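Local atomic coordinates of TetR-like transcriptional regulator (Rhodococcus, PDB entry 3F1B), a protein that probably binds cis-regulatory DNA as a transcription factor of the TetR family. Residues 95-109 against 169-183. Sequence-based numbering, arbitrary orientation.
Sequences LEGFLGFVGKHRKSW and ADRVAGGEIEVDAAA. With SO4 (sulfate ion), chain D.
Leu99 enters a hole formed by Val172, Val179, Ala182 and Ala183, bridging the end of helix 153-173 and the start of helix 179-196. Its two methyls divide the work: CD1 reaches 3.6 Å to Ala182 CB, while CD2 lies 3.9 Å from Val172 CG2, the two side chains crossing at about a right angle. With CG anti to the carbonyl carbon (chi1 -73°), the fork is swung so that CD1 meets Ala182 and Ala183 and CD2 meets Val172; CB itself rests on Val179 CG1. A forked aliphatic side chain suits a hole shared by two helices.

The complementary knob is Ala169, whose methyl sits among Phe98, Leu99, Val102 and Trp109. It lies 3.5 Å above one face of the Trp109 indole, toward the rim, and Val102 CG2 also rests over the ring. A methyl suits a place ringed by two aromatic rings and two branched aliphatic side chains. At the indole edge, Trp109 NE1 donates a weak hydrogen bond to Asp170 OD1 (3.5 Å), ring and carboxylate planes being nearly perpendicular. Trp109 also stacks on Tyr113.

Gly103 comes close to Ala173, their CA atoms 4.7 Å apart, and Val102 CG1 fills the neighbouring space, 3.4 Å from Ala173 CB. Beyond the helix break, Arg106 lays its aliphatic part along the carbonyl of Ala173.

His105 occupies the N-cap position of helix 106-115. Its NE2 lies within hydrogen-bonding range of sulfate O2 (3.1 Å), with Lys104 NZ also near it; an alanine here would probably cost the sulfate its imidazole partner. The anion probably comes from the crystallisation liquor.

Helix 95-104 crosses helix 169-173 at -40°, and a Schellman motif at Gly175 ends the latter before the chain turns back: knobs-into-holes packing within the all-helical C-terminal domain of a TetR-family regulator.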
loop_
_atom_site.group_PDB
_atom_site.type_symbol
_atom_site.label_atom_id
_atom_site.label_comp_id
_atom_site.label_asym_id
_atom_site.label_seq_id
_atom_site.Cartn_x
_atom_site.Cartn_y
_atom_site.Cartn_z
ATOM N N LEU A 95 -2.754 6.623 -17.076
ATOM C CA LEU A 95 -3.479 5.517 -16.507
ATOM C C LEU A 95 -3.207 4.313 -17.362
ATOM O O LEU A 95 -2.930 3.218 -16.866
ATOM C CB LEU A 95 -4.981 5.821 -16.495
ATOM C CG LEU A 95 -5.309 6.699 -15.332
ATOM C CD1 LEU A 95 -6.762 7.053 -15.422
ATOM C CD2 LEU A 95 -5.000 5.888 -14.071
ATOM N N GLU A 96 -3.279 4.506 -18.668
ATOM C CA GLU A 96 -3.075 3.376 -19.546
ATOM C C GLU A 96 -1.652 2.869 -19.564
ATOM O O GLU A 96 -1.444 1.656 -19.556
ATOM C CB GLU A 96 -3.643 3.665 -20.912
ATOM C CG GLU A 96 -5.181 3.662 -20.752
ATOM C CD GLU A 96 -5.955 4.259 -21.912
ATOM O OE1 GLU A 96 -5.343 4.415 -22.999
ATOM O OE2 GLU A 96 -7.178 4.558 -21.735
ATOM N N GLY A 97 -0.670 3.767 -19.552
ATOM C CA GLY A 97 0.732 3.352 -19.459
ATOM C C GLY A 97 1.066 2.610 -18.154
ATOM O O GLY A 97 1.593 1.485 -18.183
ATOM N N PHE A 98 0.720 3.228 -17.019
ATOM C CA PHE A 98 0.785 2.595 -15.694
ATOM C C PHE A 98 0.145 1.224 -15.677
ATOM O O PHE A 98 0.767 0.247 -15.212
ATOM C CB PHE A 98 0.084 3.501 -14.669
ATOM C CG PHE A 98 -0.216 2.858 -13.366
ATOM C CD1 PHE A 98 0.740 2.109 -12.695
ATOM C CD2 PHE A 98 -1.426 3.087 -12.752
ATOM C CE1 PHE A 98 0.466 1.555 -11.491
ATOM C CE2 PHE A 98 -1.711 2.547 -11.537
ATOM C CZ PHE A 98 -0.778 1.790 -10.896
ATOM N N LEU A 99 -1.109 1.152 -16.110
ATOM C CA LEU A 99 -1.818 -0.102 -16.028
ATOM C C LEU A 99 -1.314 -1.182 -17.009
ATOM O O LEU A 99 -1.315 -2.381 -16.662
ATOM C CB LEU A 99 -3.307 0.107 -16.169
ATOM C CG LEU A 99 -3.979 0.738 -14.956
ATOM C CD1 LEU A 99 -5.398 1.040 -15.408
ATOM C CD2 LEU A 99 -3.937 -0.175 -13.671
ATOM N N GLY A 100 -0.881 -0.766 -18.203
ATOM C CA GLY A 100 -0.268 -1.687 -19.196
ATOM C C GLY A 100 1.064 -2.234 -18.687
ATOM O O GLY A 100 1.382 -3.428 -18.867
ATOM N N PHE A 101 1.830 -1.388 -18.001
ATOM C CA PHE A 101 3.095 -1.825 -17.403
ATOM C C PHE A 101 2.918 -2.895 -16.278
ATOM O O PHE A 101 3.679 -3.864 -16.158
ATOM C CB PHE A 101 3.824 -0.624 -16.842
ATOM C CG PHE A 101 4.949 -0.986 -15.900
ATOM C CD1 PHE A 101 6.226 -1.251 -16.393
ATOM C CD2 PHE A 101 4.735 -1.066 -14.522
ATOM C CE1 PHE A 101 7.257 -1.579 -15.522
ATOM C CE2 PHE A 101 5.799 -1.409 -13.655
ATOM C CZ PHE A 101 7.040 -1.661 -14.175
ATOM N N VAL A 102 1.919 -2.697 -15.447
ATOM C CA VAL A 102 1.661 -3.581 -14.339
ATOM C C VAL A 102 1.241 -4.944 -14.931
ATOM O O VAL A 102 1.664 -6.002 -14.484
ATOM C CB VAL A 102 0.557 -2.944 -13.493
ATOM C CG1 VAL A 102 -0.245 -3.990 -12.765
ATOM C CG2 VAL A 102 1.158 -1.880 -12.561
ATOM N N GLY A 103 0.433 -4.883 -15.969
ATOM C CA GLY A 103 -0.106 -6.053 -16.577
ATOM C C GLY A 103 0.985 -6.910 -17.144
ATOM O O GLY A 103 0.907 -8.130 -17.032
ATOM N N LYS A 104 2.013 -6.271 -17.707
ATOM C CA LYS A 104 3.171 -6.984 -18.304
ATOM C C LYS A 104 4.315 -7.268 -17.338
ATOM O O LYS A 104 5.113 -8.149 -17.572
ATOM C CB LYS A 104 3.747 -6.219 -19.502
ATOM C CG LYS A 104 2.761 -5.997 -20.629
ATOM C CD LYS A 104 3.360 -5.161 -21.774
ATOM C CE LYS A 104 3.248 -3.640 -21.524
ATOM N NZ LYS A 104 4.359 -3.067 -20.675
ATOM N N HIS A 105 4.419 -6.508 -16.274
ATOM C CA HIS A 105 5.601 -6.596 -15.434
ATOM C C HIS A 105 5.112 -6.708 -13.989
ATOM O O HIS A 105 5.483 -5.931 -13.104
ATOM C CB HIS A 105 6.538 -5.396 -15.711
ATOM C CG HIS A 105 6.790 -5.158 -17.180
ATOM N ND1 HIS A 105 7.908 -5.630 -17.842
ATOM C CD2 HIS A 105 6.040 -4.542 -18.130
ATOM C CE1 HIS A 105 7.847 -5.305 -19.124
ATOM N NE2 HIS A 105 6.725 -4.640 -19.328
ATOM N N ARG A 106 4.255 -7.692 -13.765
ATOM C CA ARG A 106 3.658 -7.897 -12.451
ATOM C C ARG A 106 4.654 -8.129 -11.346
ATOM O O ARG A 106 4.431 -7.765 -10.196
ATOM C CB ARG A 106 2.635 -9.037 -12.463
ATOM C CG ARG A 106 3.141 -10.356 -12.938
ATOM C CD ARG A 106 2.110 -11.477 -12.764
ATOM N NE ARG A 106 2.533 -12.528 -11.829
ATOM C CZ ARG A 106 1.952 -12.788 -10.653
ATOM N NH1 ARG A 106 0.899 -12.084 -10.232
ATOM N NH2 ARG A 106 2.425 -13.764 -9.888
ATOM N N LYS A 107 5.780 -8.722 -11.683
ATOM C CA LYS A 107 6.761 -9.019 -10.679
ATOM C C LYS A 107 7.379 -7.699 -10.161
ATOM O O LYS A 107 7.690 -7.550 -8.963
ATOM C CB LYS A 107 7.761 -10.004 -11.272
ATOM C CG LYS A 107 7.227 -11.447 -11.329
ATOM C CD LYS A 107 7.433 -12.168 -12.703
ATOM C CE LYS A 107 6.094 -12.334 -13.533
ATOM N NZ LYS A 107 5.797 -11.167 -14.453
ATOM N N SER A 108 7.499 -6.731 -11.062
ATOM C CA SER A 108 8.196 -5.525 -10.752
ATOM C C SER A 108 7.252 -4.551 -10.109
ATOM O O SER A 108 7.684 -3.727 -9.289
ATOM C CB SER A 108 8.854 -4.925 -11.989
ATOM O OG SER A 108 8.089 -5.172 -13.149
ATOM N N TRP A 109 5.967 -4.666 -10.445
ATOM C CA TRP A 109 4.951 -3.927 -9.744
ATOM C C TRP A 109 4.888 -4.357 -8.297
ATOM O O TRP A 109 4.768 -3.516 -7.414
ATOM C CB TRP A 109 3.586 -4.139 -10.369
ATOM C CG TRP A 109 2.516 -3.590 -9.494
ATOM C CD1 TRP A 109 1.569 -4.299 -8.823
ATOM C CD2 TRP A 109 2.305 -2.182 -9.143
ATOM N NE1 TRP A 109 0.760 -3.426 -8.093
ATOM C CE2 TRP A 109 1.185 -2.130 -8.286
ATOM C CE3 TRP A 109 2.971 -0.976 -9.469
ATOM C CZ2 TRP A 109 0.705 -0.920 -7.738
ATOM C CZ3 TRP A 109 2.502 0.210 -8.918
ATOM C CH2 TRP A 109 1.365 0.229 -8.064
ATOM N N ALA A 169 -4.401 -1.538 -9.946
ATOM C CA ALA A 169 -3.176 -2.055 -10.470
ATOM C C ALA A 169 -2.934 -3.449 -9.912
ATOM O O ALA A 169 -2.693 -4.361 -10.690
ATOM C CB ALA A 169 -2.025 -1.127 -10.137
ATOM N N ASP A 170 -3.030 -3.634 -8.598
ATOM C CA ASP A 170 -2.906 -4.994 -7.975
ATOM C C ASP A 170 -3.742 -6.050 -8.657
ATOM O O ASP A 170 -3.286 -7.127 -8.937
ATOM C CB ASP A 170 -3.387 -4.991 -6.521
ATOM C CG ASP A 170 -2.285 -5.262 -5.525
ATOM O OD1 ASP A 170 -1.116 -5.449 -5.956
ATOM O OD2 ASP A 170 -2.592 -5.292 -4.288
ATOM N N ARG A 171 -5.000 -5.742 -8.890
ATOM C CA ARG A 171 -5.874 -6.671 -9.567
ATOM C C ARG A 171 -5.534 -6.810 -11.068
ATOM O O ARG A 171 -5.649 -7.896 -11.606
ATOM C CB ARG A 171 -7.335 -6.267 -9.365
ATOM C CG ARG A 171 -7.791 -6.369 -7.929
ATOM C CD ARG A 171 -7.996 -7.798 -7.480
ATOM N NE ARG A 171 -7.840 -7.888 -6.023
ATOM C CZ ARG A 171 -8.796 -8.240 -5.148
ATOM N NH1 ARG A 171 -10.041 -8.569 -5.531
ATOM N NH2 ARG A 171 -8.492 -8.274 -3.858
ATOM N N VAL A 172 -5.151 -5.727 -11.735
ATOM C CA VAL A 172 -4.610 -5.822 -13.074
ATOM C C VAL A 172 -3.366 -6.747 -13.088
ATOM O O VAL A 172 -3.341 -7.709 -13.825
ATOM C CB VAL A 172 -4.310 -4.419 -13.676
ATOM C CG1 VAL A 172 -3.416 -4.523 -14.891
ATOM C CG2 VAL A 172 -5.601 -3.705 -14.000
ATOM N N ALA A 173 -2.366 -6.507 -12.245
ATOM C CA ALA A 173 -1.179 -7.406 -12.188
ATOM C C ALA A 173 -1.580 -8.856 -12.001
ATOM O O ALA A 173 -0.926 -9.745 -12.489
ATOM C CB ALA A 173 -0.233 -6.997 -11.080
ATOM N N GLY A 174 -2.659 -9.111 -11.278
ATOM C CA GLY A 174 -3.068 -10.507 -10.979
ATOM C C GLY A 174 -3.982 -11.060 -12.035
ATOM O O GLY A 174 -4.465 -12.186 -11.907
ATOM N N GLY A 175 -4.238 -10.241 -13.063
ATOM C CA GLY A 175 -5.012 -10.618 -14.258
ATOM C C GLY A 175 -6.509 -10.746 -14.031
ATOM O O GLY A 175 -7.223 -11.346 -14.832
ATOM N N GLU A 176 -6.971 -10.206 -12.912
ATOM C CA GLU A 176 -8.368 -10.262 -12.588
ATOM C C GLU A 176 -9.103 -9.141 -13.286
ATOM O O GLU A 176 -10.295 -9.235 -13.457
ATOM C CB GLU A 176 -8.574 -10.201 -11.082
ATOM C CG GLU A 176 -8.081 -11.473 -10.387
ATOM C CD GLU A 176 -7.576 -11.196 -8.972
ATOM O OE1 GLU A 176 -8.371 -11.364 -8.007
ATOM O OE2 GLU A 176 -6.391 -10.781 -8.827
ATOM N N ILE A 177 -8.404 -8.077 -13.697
ATOM C CA ILE A 177 -9.084 -6.958 -14.388
ATOM C C ILE A 177 -8.336 -6.606 -15.634
ATOM O O ILE A 177 -7.115 -6.450 -15.579
ATOM C CB ILE A 177 -9.116 -5.621 -13.565
ATOM C CG1 ILE A 177 -9.199 -5.861 -12.059
ATOM C CG2 ILE A 177 -10.184 -4.658 -14.126
ATOM C CD1 ILE A 177 -10.488 -6.572 -11.580
ATOM N N GLU A 178 -9.063 -6.381 -16.727
ATOM C CA GLU A 178 -8.451 -5.886 -17.973
ATOM C C GLU A 178 -8.014 -4.434 -17.866
ATOM O O GLU A 178 -8.652 -3.632 -17.158
ATOM C CB GLU A 178 -9.420 -6.013 -19.123
ATOM C CG GLU A 178 -9.235 -7.229 -19.948
ATOM C CD GLU A 178 -10.460 -7.524 -20.772
ATOM O OE1 GLU A 178 -11.290 -6.616 -20.950
ATOM O OE2 GLU A 178 -10.613 -8.663 -21.239
ATOM N N VAL A 179 -6.930 -4.094 -18.558
ATOM C CA VAL A 179 -6.384 -2.736 -18.518
ATOM C C VAL A 179 -7.417 -1.629 -18.789
ATOM O O VAL A 179 -7.524 -0.659 -18.021
ATOM C CB VAL A 179 -5.169 -2.607 -19.431
ATOM C CG1 VAL A 179 -4.827 -1.116 -19.699
ATOM C CG2 VAL A 179 -3.997 -3.334 -18.781
ATOM N N ASP A 180 -8.191 -1.833 -19.850
ATOM C CA ASP A 180 -9.272 -0.963 -20.299
ATOM C C ASP A 180 -10.392 -0.776 -19.295
ATOM O O ASP A 180 -10.811 0.357 -19.054
ATOM C CB ASP A 180 -9.884 -1.533 -21.599
ATOM C CG ASP A 180 -8.837 -1.806 -22.651
ATOM O OD1 ASP A 180 -7.897 -0.978 -22.751
ATOM O OD2 ASP A 180 -8.931 -2.838 -23.374
ATOM N N ALA A 181 -10.896 -1.887 -18.758
ATOM C CA ALA A 181 -11.887 -1.875 -17.692
ATOM C C ALA A 181 -11.331 -1.042 -16.514
ATOM O O ALA A 181 -11.987 -0.129 -15.992
ATOM C CB ALA A 181 -12.172 -3.303 -17.259
ATOM N N ALA A 182 -10.079 -1.312 -16.162
ATOM C CA ALA A 182 -9.446 -0.635 -15.045
ATOM C C ALA A 182 -9.264 0.841 -15.371
ATOM O O ALA A 182 -9.638 1.671 -14.579
ATOM C CB ALA A 182 -8.134 -1.275 -14.742
ATOM N N ALA A 183 -8.737 1.179 -16.556
ATOM C CA ALA A 183 -8.472 2.590 -16.887
ATOM C C ALA A 183 -9.766 3.343 -16.976
ATOM O O ALA A 183 -9.829 4.508 -16.643
ATOM C CB ALA A 183 -7.718 2.727 -18.192
HETATM S S SO4 D . 6.575 -3.348 -22.882
HETATM O O1 SO4 D . 7.286 -3.190 -24.155
HETATM O O2 SO4 D . 6.660 -4.747 -22.441
HETATM O O3 SO4 D . 7.188 -2.513 -21.844
HETATM O O4 SO4 D . 5.191 -2.944 -23.118
#